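Putative aminooxidase (Propionibacterium acnes, PDB 2B9Y) probably isomerises double bonds of polyunsaturated fatty acids with the aid of bound FAD, as a member of the flavin-containing amine oxidoreductase family. Local coordinates at residues 31-36 / 216-221; 281-286 / 324-329; 309-314 / 328-333. One frame throughout, in Å; residues are numbered along the deposited sequence.

In the fold
Along the chain, contact 1 closes before contacts 2 and 3 open, and in space it stands apart from them: its centre is about 33 Å from that of contact 2 and about 36 Å from that of contact 3. It fastens a loop to strand 33-36, an edge strand of the parallel Rossmann-type sheet. Contacts 2 and 3 have centres about 8 Å apart and share strand 325-330, which lies between strands 277-288 and 312-315 in the mixed sheet; Tyr328 and Leu329 belong to both. FAD spans the two regions, touching Leu36 in the first and Tyr328 in the second, so one sheet lies by the adenosine end of FAD and the other borders the flavin.

Contact 1 of 3, residues 31-36 / 216-221; sequences HDYTIL and LEHPAE. With BU1 (1,4-butanediol), chain K.
Glu221 and Ile35 make the backbone link between loop 216-221 and strand 33-36: Glu221 N donates to Ile35 O at 2.8 Å, the hydrogen bond of the single bridge that pairs Leu36 with Glu221. Farther along, His218 N points almost straight (162°) at Tyr33 OH, 3.1 Å away. A water adds a third link, accepting from Ile35 N and donating to His218 O. The bond from His218 NE2 to His31 O is weak and bent.

Among the rings, His218 turns its edge to one face of Tyr33 in a T-shaped pair, centroids 5.0 Å apart and planes at 79°, with CD2 above the rim of the phenol. Tyr33 holds CG between its backbone N and carbonyl carbon (chi1 66°), which brings the hydroxyl to His218 N and sets a ring face against the His218 edge. Tyrosine suits this place because a flat face and a polar end are both used.

Apolar contact is compact: Ile35 CD1 meets Leu216 CD1 at 3.5 Å, tighter than usual, and Ile35 CG2 rests on the small Ala220 CB at 3.9 Å. At the exposed end, the Glu217 carboxylate lies nearly coplanar with the His31 ring, beside CD2.

Strand 33-36 pairs on its other side with strand 9-12, while Leu216 packs on helix 16-27, whose Glu26 is hydrogen-bonded to both Tyr33 OH and Glu217 N.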
loop_
_atom_site.group_PDB
_atom_site.type_symbol
_atom_site.label_atom_id
_atom_site.label_comp_id
_atom_site.label_asym_id
_atom_site.label_seq_id
_atom_site.Cartn_x
_atom_site.Cartn_y
_atom_site.Cartn_z
ATOM N N HIS A 31 -3.058 22.663 -16.214
ATOM C CA HIS A 31 -1.621 22.819 -16.410
ATOM C C HIS A 31 -0.934 23.558 -15.293
ATOM O O HIS A 31 0.295 23.521 -15.223
ATOM C CB HIS A 31 -1.333 23.535 -17.732
ATOM C CG HIS A 31 -1.707 22.725 -18.922
ATOM N ND1 HIS A 31 -2.883 22.916 -19.607
ATOM C CD2 HIS A 31 -1.088 21.684 -19.517
ATOM C CE1 HIS A 31 -2.967 22.031 -20.583
ATOM N NE2 HIS A 31 -1.887 21.271 -20.549
ATOM N N ASP A 32 -1.695 24.212 -14.421
ATOM C CA ASP A 32 -1.094 25.002 -13.358
ATOM C C ASP A 32 -1.104 24.261 -12.010
ATOM O O ASP A 32 -1.490 24.801 -10.962
ATOM C CB ASP A 32 -1.768 26.377 -13.275
ATOM C CG ASP A 32 -0.962 27.388 -12.454
ATOM O OD1 ASP A 32 0.044 26.993 -11.812
ATOM O OD2 ASP A 32 -1.341 28.585 -12.439
ATOM N N TYR A 33 -0.603 23.030 -12.029
ATOM C CA TYR A 33 -0.465 22.245 -10.801
ATOM C C TYR A 33 0.997 22.299 -10.327
ATOM O O TYR A 33 1.920 22.501 -11.134
ATOM C CB TYR A 33 -0.922 20.788 -11.020
ATOM C CG TYR A 33 -0.033 20.053 -11.989
ATOM C CD1 TYR A 33 1.120 19.402 -11.545
ATOM C CD2 TYR A 33 -0.300 20.060 -13.344
ATOM C CE1 TYR A 33 1.975 18.759 -12.425
ATOM C CE2 TYR A 33 0.550 19.414 -14.239
ATOM C CZ TYR A 33 1.690 18.760 -13.763
ATOM O OH TYR A 33 2.537 18.124 -14.622
ATOM N N THR A 34 1.179 22.124 -9.021
ATOM C CA THR A 34 2.492 22.030 -8.406
ATOM C C THR A 34 2.451 20.877 -7.411
ATOM O O THR A 34 1.524 20.788 -6.606
ATOM C CB THR A 34 2.882 23.334 -7.662
ATOM O OG1 THR A 34 2.770 24.433 -8.559
ATOM C CG2 THR A 34 4.310 23.282 -7.161
ATOM N N ILE A 35 3.436 19.986 -7.499
ATOM C CA ILE A 35 3.579 18.895 -6.540
ATOM C C ILE A 35 4.651 19.280 -5.529
ATOM O O ILE A 35 5.757 19.686 -5.900
ATOM C CB ILE A 35 3.930 17.553 -7.208
ATOM C CG1 ILE A 35 2.862 17.188 -8.249
ATOM C CG2 ILE A 35 4.054 16.462 -6.132
ATOM C CD1 ILE A 35 3.303 16.193 -9.343
ATOM N N LEU A 36 4.305 19.165 -4.250
ATOM C CA LEU A 36 5.195 19.543 -3.154
ATOM C C LEU A 36 5.537 18.284 -2.366
ATOM O O LEU A 36 4.648 17.635 -1.788
ATOM C CB LEU A 36 4.538 20.584 -2.233
ATOM C CG LEU A 36 3.860 21.770 -2.920
ATOM C CD1 LEU A 36 3.164 22.700 -1.880
ATOM C CD2 LEU A 36 4.864 22.527 -3.769
ATOM N N LEU A 216 6.335 14.756 -16.429
ATOM C CA LEU A 216 5.343 15.757 -16.054
ATOM C C LEU A 216 5.812 17.113 -16.528
ATOM O O LEU A 216 7.020 17.402 -16.602
ATOM C CB LEU A 216 5.107 15.803 -14.560
ATOM C CG LEU A 216 4.397 14.627 -13.878
ATOM C CD1 LEU A 216 4.273 14.951 -12.427
ATOM C CD2 LEU A 216 3.026 14.266 -14.530
ATOM N N GLU A 217 4.838 17.925 -16.893
ATOM C CA GLU A 217 5.060 19.293 -17.271
ATOM C C GLU A 217 5.613 20.060 -16.085
ATOM O O GLU A 217 6.432 20.956 -16.237
ATOM C CB GLU A 217 3.717 19.843 -17.675
ATOM C CG GLU A 217 3.695 21.118 -18.385
ATOM C CD GLU A 217 2.271 21.406 -18.857
ATOM O OE1 GLU A 217 1.735 20.659 -19.747
ATOM O OE2 GLU A 217 1.711 22.377 -18.318
ATOM N N HIS A 218 5.188 19.693 -14.887
ATOM C CA HIS A 218 5.769 20.271 -13.692
ATOM C C HIS A 218 6.257 19.160 -12.794
ATOM O O HIS A 218 5.520 18.690 -11.937
ATOM C CB HIS A 218 4.766 21.150 -12.964
ATOM C CG HIS A 218 4.164 22.208 -13.828
ATOM N ND1 HIS A 218 4.876 23.304 -14.260
ATOM C CD2 HIS A 218 2.935 22.314 -14.381
ATOM C CE1 HIS A 218 4.110 24.046 -15.038
ATOM N NE2 HIS A 218 2.927 23.463 -15.132
ATOM N N PRO A 219 7.517 18.720 -12.987
ATOM C CA PRO A 219 8.052 17.729 -12.058
ATOM C C PRO A 219 7.978 18.258 -10.636
ATOM O O PRO A 219 8.009 19.471 -10.425
ATOM C CB PRO A 219 9.494 17.551 -12.527
ATOM C CG PRO A 219 9.443 17.883 -13.997
ATOM C CD PRO A 219 8.489 19.059 -14.045
ATOM N N ALA A 220 7.875 17.354 -9.667
ATOM C CA ALA A 220 7.729 17.729 -8.273
ATOM C C ALA A 220 8.787 18.706 -7.746
ATOM O O ALA A 220 9.982 18.603 -8.054
ATOM C CB ALA A 220 7.725 16.459 -7.398
ATOM N N GLU A 221 8.339 19.611 -6.889
ATOM C CA GLU A 221 9.233 20.399 -6.080
ATOM C C GLU A 221 9.608 19.558 -4.874
ATOM O O GLU A 221 8.729 19.048 -4.178
ATOM C CB GLU A 221 8.571 21.703 -5.619
ATOM C CG GLU A 221 8.051 22.599 -6.735
ATOM C CD GLU A 221 9.172 23.303 -7.482
ATOM O OE1 GLU A 221 10.251 23.489 -6.860
ATOM O OE2 GLU A 221 8.976 23.670 -8.678
HETATM C C1 BU1 K . 11.808 20.310 -10.559
HETATM C C2 BU1 K . 12.610 20.381 -9.262
HETATM C C3 BU1 K . 11.915 21.295 -8.271
HETATM C C4 BU1 K . 12.655 21.579 -6.947
HETATM O O5 BU1 K . 11.349 21.580 -11.081
HETATM O O6 BU1 K . 13.335 20.446 -6.430
HETATM O O HOH W 1 5.261 20.421 -9.562
#

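Contact 2 of 3, residues 281-286 / 324-329; sequences YMVDAC and IITTYL. With BU1 (1,4-butanediol), chain G; FAD (flavin-adenine dinucleotide), chain F.
Met282 and Leu329 exchange backbone bonds at one end of this antiparallel pair; Asp284 with Thr327 and Cys286 with Ile325 repeat the pattern. The bond from Met282 N to Leu329 O is nearly straight, 2.9 Å long at 174°, whereas Cys286 N reaches Ile325 O from above the carbonyl plane.

Packing is close on the face that carries Val283, Ala285, Thr326 and Tyr328. Val283 CG2 presses on Tyr328 CD1 at 3.6 Å, the two side chains running alongside each other. Next to them Ala285 sits opposite Thr326 with CA atoms only 4.4 Å apart, a spacing that a bare methyl suits; its CB also meets Ile324 CG2 at 3.6 Å. Tyr281 closes the end: with CG anti to the backbone N (chi1 -167°) it leans across to Tyr328, the ring planes at 37°, and its hydroxyl, hydrogen-bonded to Ala167 O, lies 3.3 Å from Tyr328 CD1.

The other face is looser, though also buried. Cys286 SG stands 4.1 Å from Thr327 CG2, and a water lies within hydrogen-bonding distance of Asp284 OD2, Thr327 OG1 and Met282 O, with more acceptors around it than it has protons. Met282 CE and Leu329 CD2 give this face its apolar end, against helix 341-354.

FAD C7M abuts Val283 CG2 at 3.5 Å and lies in plane at the edge of the Tyr328 ring. A mixed sheet bordering the dimethylbenzene end of the flavin is consistent with the substrate-binding domain of the amine oxidase fold.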
loop_
_atom_site.group_PDB
_atom_site.type_symbol
_atom_site.label_atom_id
_atom_site.label_comp_id
_atom_site.label_asym_id
_atom_site.label_seq_id
_atom_site.Cartn_x
_atom_site.Cartn_y
_atom_site.Cartn_z
ATOM N N TYR A 281 5.158 -1.417 9.610
ATOM C CA TYR A 281 5.699 -2.480 8.757
ATOM C C TYR A 281 7.193 -2.231 8.591
ATOM O O TYR A 281 7.603 -1.191 8.072
ATOM C CB TYR A 281 4.966 -2.459 7.408
ATOM C CG TYR A 281 5.143 -3.659 6.492
ATOM C CD1 TYR A 281 5.333 -4.947 6.986
ATOM C CD2 TYR A 281 5.068 -3.499 5.109
ATOM C CE1 TYR A 281 5.466 -6.054 6.115
ATOM C CE2 TYR A 281 5.184 -4.593 4.243
ATOM C CZ TYR A 281 5.387 -5.862 4.758
ATOM O OH TYR A 281 5.502 -6.922 3.905
ATOM N N MET A 282 7.998 -3.173 9.073
ATOM C CA MET A 282 9.437 -2.994 9.123
ATOM C C MET A 282 10.147 -3.918 8.143
ATOM O O MET A 282 9.925 -5.127 8.117
ATOM C CB MET A 282 9.963 -3.232 10.535
ATOM C CG MET A 282 11.348 -2.644 10.740
ATOM S SD MET A 282 11.915 -2.718 12.444
ATOM C CE MET A 282 12.516 -4.398 12.590
ATOM N N VAL A 283 11.021 -3.318 7.352
ATOM C CA VAL A 283 11.742 -4.003 6.309
ATOM C C VAL A 283 13.219 -3.953 6.641
ATOM O O VAL A 283 13.734 -2.907 7.014
ATOM C CB VAL A 283 11.479 -3.368 4.910
ATOM C CG1 VAL A 283 12.353 -4.053 3.824
ATOM C CG2 VAL A 283 10.005 -3.469 4.575
ATOM N N ASP A 284 13.887 -5.095 6.542
ATOM C CA ASP A 284 15.324 -5.125 6.712
ATOM C C ASP A 284 15.987 -5.651 5.467
ATOM O O ASP A 284 15.642 -6.720 4.979
ATOM C CB ASP A 284 15.730 -5.933 7.930
ATOM C CG ASP A 284 15.404 -5.219 9.235
ATOM O OD1 ASP A 284 16.317 -4.595 9.829
ATOM O OD2 ASP A 284 14.233 -5.272 9.650
ATOM N N ALA A 285 16.933 -4.854 4.960
ATOM C CA ALA A 285 17.756 -5.231 3.808
ATOM C C ALA A 285 19.035 -5.916 4.314
ATOM O O ALA A 285 19.896 -5.294 4.924
ATOM C CB ALA A 285 18.063 -3.991 2.927
ATOM N N CYS A 286 19.137 -7.212 4.038
ATOM C CA CYS A 286 20.100 -8.080 4.676
ATOM C C CYS A 286 21.047 -8.724 3.684
ATOM O O CYS A 286 20.684 -9.036 2.554
ATOM C CB CYS A 286 19.393 -9.222 5.401
ATOM S SG CYS A 286 18.230 -8.768 6.669
ATOM N N ILE A 324 21.091 -8.426 -1.912
ATOM C CA ILE A 324 20.238 -8.080 -0.795
ATOM C C ILE A 324 19.049 -9.025 -0.693
ATOM O O ILE A 324 18.350 -9.281 -1.692
ATOM C CB ILE A 324 19.730 -6.612 -0.899
ATOM C CG1 ILE A 324 20.901 -5.627 -0.831
ATOM C CG2 ILE A 324 18.660 -6.290 0.199
ATOM C CD1 ILE A 324 21.598 -5.576 0.543
ATOM N N ILE A 325 18.842 -9.554 0.519
ATOM C CA ILE A 325 17.593 -10.228 0.875
ATOM C C ILE A 325 16.839 -9.359 1.858
ATOM O O ILE A 325 17.339 -9.091 2.935
ATOM C CB ILE A 325 17.829 -11.615 1.515
ATOM C CG1 ILE A 325 18.614 -12.541 0.548
ATOM C CG2 ILE A 325 16.443 -12.246 1.963
ATOM C CD1 ILE A 325 17.860 -13.025 -0.713
ATOM N N THR A 326 15.623 -8.931 1.508
ATOM C CA THR A 326 14.787 -8.160 2.428
ATOM C C THR A 326 13.820 -9.056 3.219
ATOM O O THR A 326 13.230 -9.996 2.665
ATOM C CB THR A 326 13.968 -7.033 1.722
ATOM O OG1 THR A 326 13.452 -7.483 0.452
ATOM C CG2 THR A 326 14.819 -5.754 1.545
ATOM N N THR A 327 13.650 -8.722 4.498
ATOM C CA THR A 327 12.753 -9.405 5.413
ATOM C C THR A 327 11.633 -8.435 5.816
ATOM O O THR A 327 11.779 -7.186 5.738
ATOM C CB THR A 327 13.516 -9.887 6.677
ATOM O OG1 THR A 327 14.003 -8.762 7.419
ATOM C CG2 THR A 327 14.706 -10.776 6.296
ATOM N N TYR A 328 10.496 -9.011 6.191
ATOM C CA TYR A 328 9.260 -8.239 6.409
ATOM C C TYR A 328 8.576 -8.732 7.691
ATOM O O TYR A 328 8.355 -9.934 7.865
ATOM C CB TYR A 328 8.299 -8.412 5.213
ATOM C CG TYR A 328 8.929 -7.991 3.947
ATOM C CD1 TYR A 328 8.767 -6.708 3.475
ATOM C CD2 TYR A 328 9.758 -8.869 3.233
ATOM C CE1 TYR A 328 9.401 -6.299 2.306
ATOM C CE2 TYR A 328 10.384 -8.472 2.093
ATOM C CZ TYR A 328 10.209 -7.203 1.621
ATOM O OH TYR A 328 10.831 -6.817 0.468
ATOM N N LEU A 329 8.256 -7.791 8.570
ATOM C CA LEU A 329 7.600 -8.092 9.838
ATOM C C LEU A 329 6.696 -6.933 10.268
ATOM O O LEU A 329 6.931 -5.778 9.908
ATOM C CB LEU A 329 8.638 -8.428 10.907
ATOM C CG LEU A 329 9.531 -7.281 11.407
ATOM C CD1 LEU A 329 8.872 -6.463 12.560
ATOM C CD2 LEU A 329 10.896 -7.859 11.855
HETATM C C1 BU1 G . 7.670 -11.878 -1.761
HETATM C C2 BU1 G . 8.085 -10.638 -0.955
HETATM C C3 BU1 G . 6.834 -10.008 -0.342
HETATM C C4 BU1 G . 7.121 -8.825 0.589
HETATM O O5 BU1 G . 8.670 -12.453 -2.624
HETATM O O6 BU1 G . 6.141 -7.753 0.480
HETATM P PA FAD F . 3.365 7.128 -0.353
HETATM O O1A FAD F . 4.056 6.161 -1.282
HETATM O O2A FAD F . 3.620 6.937 1.121
HETATM O O5B FAD F . 3.867 8.599 -0.778
HETATM C C5B FAD F . 3.610 9.689 0.076
HETATM C C4B FAD F . 4.509 10.846 -0.327
HETATM O O4B FAD F . 4.160 12.015 0.383
HETATM C C3B FAD F . 5.982 10.570 -0.038
HETATM O O3B FAD F . 6.773 10.986 -1.132
HETATM C C2B FAD F . 6.278 11.392 1.193
HETATM O O2B FAD F . 7.631 11.777 1.250
HETATM C C1B FAD F . 5.332 12.563 0.960
HETATM N N9A FAD F . 4.972 13.324 2.160
HETATM C C8A FAD F . 4.612 12.838 3.386
HETATM N N7A FAD F . 4.344 13.875 4.207
HETATM C C5A FAD F . 4.534 15.027 3.530
HETATM C C6A FAD F . 4.411 16.363 3.882
HETATM N N6A FAD F . 4.085 16.745 5.123
HETATM N N1A FAD F . 4.680 17.315 2.927
HETATM C C2A FAD F . 5.061 16.965 1.652
HETATM N N3A FAD F . 5.188 15.649 1.293
HETATM C C4A FAD F . 4.928 14.690 2.226
HETATM N N1 FAD F . 2.082 -1.680 -3.227
HETATM C C2 FAD F . 1.748 -2.502 -4.274
HETATM O O2 FAD F . 0.921 -2.144 -5.107
HETATM N N3 FAD F . 2.341 -3.742 -4.381
HETATM C C4 FAD F . 3.276 -4.161 -3.449
HETATM O O4 FAD F . 3.926 -5.217 -3.636
HETATM C C4X FAD F . 3.613 -3.347 -2.380
HETATM N N5 FAD F . 4.486 -3.783 -1.407
HETATM C C5X FAD F . 4.927 -2.903 -0.471
HETATM C C6 FAD F . 5.921 -3.323 0.386
HETATM C C7 FAD F . 6.463 -2.439 1.285
HETATM C C7M FAD F . 7.542 -2.939 2.183
HETATM C C8 FAD F . 6.004 -1.120 1.313
HETATM C C8M FAD F . 6.614 -0.098 2.240
HETATM C C9 FAD F . 4.991 -0.705 0.450
HETATM C C9A FAD F . 4.434 -1.594 -0.456
HETATM N N10 FAD F . 3.369 -1.252 -1.296
HETATM C C10 FAD F . 3.012 -2.095 -2.296
HETATM C "C1'" FAD F . 2.432 -0.102 -1.063
HETATM C "C2'" FAD F . 2.710 1.052 -2.052
HETATM O "O2'" FAD F . 4.099 1.320 -2.185
HETATM C "C3'" FAD F . 2.013 2.324 -1.559
HETATM O "O3'" FAD F . 0.667 2.014 -1.304
HETATM C "C4'" FAD F . 2.095 3.485 -2.549
HETATM O "O4'" FAD F . 3.402 3.998 -2.654
HETATM C "C5'" FAD F . 1.186 4.579 -2.048
HETATM O "O5'" FAD F . 1.404 5.771 -2.770
HETATM P P FAD F . 1.009 7.144 -2.023
HETATM O O1P FAD F . 1.379 8.310 -2.923
HETATM O O2P FAD F . -0.462 7.069 -1.730
HETATM O O3P FAD F . 1.767 7.086 -0.592
HETATM O O HOH W 2 12.156 -6.940 8.834
#

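Contact 3 of 3, residues 309-314 / 328-333; sequences HVMVYY and YLLRNH. With BU1 (1,4-butanediol), chain G.
Val312 meets Tyr328 from two directions. Its CG1, set between the backbone N and the carbonyl carbon (chi1 52°), rests on Tyr328 CB at 3.6 Å, while its carbonyl O lies in the plane of the phenol, 3.4 Å from CD2. Valine's two methyls let CG1 pack on Tyr328 while CG2 faces the bound butanediol. Tyr314 runs alongside Tyr328, pointing the same way: its CB sits at the ring edge, 3.9 Å from Tyr328 CE2, and the two rings go on toward separate polar partners, Arg316 for the Tyr314 hydroxyl and Thr326 OG1 for that of Tyr328. The flat face of Tyr328 is used as well, since butanediol C4 lies over the ring centre, about 3.5 Å above the plane.

The strands behind these side chains, 312-315 and 325-330, form a beta hairpin within the mixed sheet, and the phenol of Tyr328 touches FAD with the diol against its face. Backbone pairing in this part of the hairpin is uneven: Met311 N points straight at Tyr328 O (3.0 Å, 178°), but the return bond from Tyr328 N to Val312 O is weak and bent.

Beyond this pair the contact passes to the side chains of Met311 and Leu330. Met311 bends at its thioether (chi3 -71°), which swings CE over to Leu330 CG at 3.9 Å; a flexible, unbranched chain suits that reach. Leu329 CB meets His309 O at 3.4 Å, and the same carbonyl receives a bond from a water that in turn accepts from Leu330 N. His309 points its CB away from the 328-333 segment, and its ND1 is hydrogen-bonded to Asp351 of helix 341-354.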
loop_
_atom_site.group_PDB
_atom_site.type_symbol
_atom_site.label_atom_id
_atom_site.label_comp_id
_atom_site.label_asym_id
_atom_site.label_seq_id
_atom_site.Cartn_x
_atom_site.Cartn_y
_atom_site.Cartn_z
ATOM N N HIS A 309 7.651 -11.355 14.315
ATOM C CA HIS A 309 8.446 -12.352 13.634
ATOM C C HIS A 309 8.438 -12.143 12.126
ATOM O O HIS A 309 7.510 -11.568 11.569
ATOM C CB HIS A 309 7.906 -13.738 13.950
ATOM C CG HIS A 309 8.350 -14.253 15.274
ATOM N ND1 HIS A 309 9.618 -14.756 15.478
ATOM C CD2 HIS A 309 7.716 -14.315 16.472
ATOM C CE1 HIS A 309 9.739 -15.120 16.743
ATOM N NE2 HIS A 309 8.602 -14.859 17.368
ATOM N N VAL A 310 9.468 -12.662 11.465
ATOM C CA VAL A 310 9.584 -12.582 10.013
ATOM C C VAL A 310 8.479 -13.433 9.368
ATOM O O VAL A 310 8.338 -14.636 9.648
ATOM C CB VAL A 310 10.998 -13.027 9.543
ATOM C CG1 VAL A 310 11.061 -13.126 8.015
ATOM C CG2 VAL A 310 12.110 -12.037 10.115
ATOM N N MET A 311 7.693 -12.781 8.515
ATOM C CA MET A 311 6.556 -13.409 7.863
ATOM C C MET A 311 6.865 -13.844 6.427
ATOM O O MET A 311 6.216 -14.747 5.875
ATOM C CB MET A 311 5.386 -12.432 7.853
ATOM C CG MET A 311 4.947 -11.957 9.231
ATOM S SD MET A 311 3.473 -10.942 9.092
ATOM C CE MET A 311 4.129 -9.453 8.314
ATOM N N VAL A 312 7.865 -13.197 5.837
ATOM C CA VAL A 312 8.266 -13.437 4.462
ATOM C C VAL A 312 9.663 -12.796 4.297
ATOM O O VAL A 312 9.980 -11.818 4.979
ATOM C CB VAL A 312 7.224 -12.820 3.438
ATOM C CG1 VAL A 312 6.945 -11.354 3.751
ATOM C CG2 VAL A 312 7.652 -12.984 1.964
ATOM N N TYR A 313 10.481 -13.378 3.423
ATOM C CA TYR A 313 11.709 -12.723 2.931
ATOM C C TYR A 313 11.818 -12.883 1.412
ATOM O O TYR A 313 11.414 -13.914 0.845
ATOM C CB TYR A 313 12.987 -13.237 3.630
ATOM C CG TYR A 313 13.189 -14.734 3.559
ATOM C CD1 TYR A 313 13.861 -15.312 2.490
ATOM C CD2 TYR A 313 12.698 -15.578 4.564
ATOM C CE1 TYR A 313 14.010 -16.668 2.412
ATOM C CE2 TYR A 313 12.862 -16.950 4.498
ATOM C CZ TYR A 313 13.503 -17.494 3.421
ATOM O OH TYR A 313 13.715 -18.856 3.329
ATOM N N TYR A 314 12.382 -11.851 0.784
ATOM C CA TYR A 314 12.370 -11.684 -0.671
ATOM C C TYR A 314 13.713 -12.016 -1.324
ATOM O O TYR A 314 14.720 -11.318 -1.174
ATOM C CB TYR A 314 11.913 -10.261 -0.997
ATOM C CG TYR A 314 11.936 -9.839 -2.450
ATOM C CD1 TYR A 314 11.748 -10.757 -3.503
ATOM C CD2 TYR A 314 12.089 -8.503 -2.777
ATOM C CE1 TYR A 314 11.753 -10.326 -4.843
ATOM C CE2 TYR A 314 12.102 -8.067 -4.113
ATOM C CZ TYR A 314 11.931 -8.957 -5.127
ATOM O OH TYR A 314 11.936 -8.483 -6.412
ATOM N N TYR A 328 10.496 -9.011 6.191
ATOM C CA TYR A 328 9.260 -8.239 6.409
ATOM C C TYR A 328 8.576 -8.732 7.691
ATOM O O TYR A 328 8.355 -9.934 7.865
ATOM C CB TYR A 328 8.299 -8.412 5.213
ATOM C CG TYR A 328 8.929 -7.991 3.947
ATOM C CD1 TYR A 328 8.767 -6.708 3.475
ATOM C CD2 TYR A 328 9.758 -8.869 3.233
ATOM C CE1 TYR A 328 9.401 -6.299 2.306
ATOM C CE2 TYR A 328 10.384 -8.472 2.093
ATOM C CZ TYR A 328 10.209 -7.203 1.621
ATOM O OH TYR A 328 10.831 -6.817 0.468
ATOM N N LEU A 329 8.256 -7.791 8.570
ATOM C CA LEU A 329 7.600 -8.092 9.838
ATOM C C LEU A 329 6.696 -6.933 10.268
ATOM O O LEU A 329 6.931 -5.778 9.908
ATOM C CB LEU A 329 8.638 -8.428 10.907
ATOM C CG LEU A 329 9.531 -7.281 11.407
ATOM C CD1 LEU A 329 8.872 -6.463 12.560
ATOM C CD2 LEU A 329 10.896 -7.859 11.855
ATOM N N LEU A 330 5.656 -7.264 11.038
ATOM C CA LEU A 330 4.743 -6.254 11.621
ATOM C C LEU A 330 5.024 -6.048 13.115
ATOM O O LEU A 330 5.341 -7.003 13.833
ATOM C CB LEU A 330 3.278 -6.635 11.399
ATOM C CG LEU A 330 2.696 -6.301 10.027
ATOM C CD1 LEU A 330 1.334 -7.026 9.753
ATOM C CD2 LEU A 330 2.555 -4.769 9.894
ATOM N N ARG A 331 4.898 -4.796 13.556
ATOM C CA ARG A 331 5.231 -4.372 14.930
ATOM C C ARG A 331 4.001 -4.027 15.766
ATOM O O ARG A 331 4.117 -3.774 16.953
ATOM C CB ARG A 331 6.164 -3.144 14.893
ATOM C CG ARG A 331 7.560 -3.415 14.237
ATOM C CD ARG A 331 8.475 -2.188 14.238
ATOM N NE ARG A 331 8.470 -1.566 15.561
ATOM C CZ ARG A 331 8.678 -0.279 15.812
ATOM N NH1 ARG A 331 8.955 0.576 14.834
ATOM N NH2 ARG A 331 8.632 0.148 17.066
ATOM N N ASN A 332 2.827 -4.036 15.154
ATOM C CA ASN A 332 1.614 -3.692 15.849
ATOM C C ASN A 332 0.411 -4.593 15.530
ATOM O O ASN A 332 0.316 -5.244 14.478
ATOM C CB ASN A 332 1.239 -2.237 15.558
ATOM C CG ASN A 332 0.744 -2.035 14.139
ATOM O OD1 ASN A 332 1.498 -2.176 13.184
ATOM N ND2 ASN A 332 -0.543 -1.709 13.998
ATOM N N HIS A 333 -0.514 -4.587 16.469
ATOM C CA HIS A 333 -1.793 -5.265 16.350
ATOM C C HIS A 333 -2.713 -4.611 17.396
ATOM O O HIS A 333 -2.268 -4.342 18.523
ATOM C CB HIS A 333 -1.655 -6.772 16.626
ATOM C CG HIS A 333 -2.894 -7.554 16.313
ATOM N ND1 HIS A 333 -3.998 -7.562 17.138
ATOM C CD2 HIS A 333 -3.212 -8.334 15.256
ATOM C CE1 HIS A 333 -4.944 -8.309 16.602
ATOM N NE2 HIS A 333 -4.489 -8.791 15.459
HETATM C C1 BU1 G . 7.670 -11.878 -1.761
HETATM C C2 BU1 G . 8.085 -10.638 -0.955
HETATM C C3 BU1 G . 6.834 -10.008 -0.342
HETATM C C4 BU1 G . 7.121 -8.825 0.589
HETATM O O5 BU1 G . 8.670 -12.453 -2.624
HETATM O O6 BU1 G . 6.141 -7.753 0.480
HETATM O O HOH W 3 5.373 -9.974 12.256
#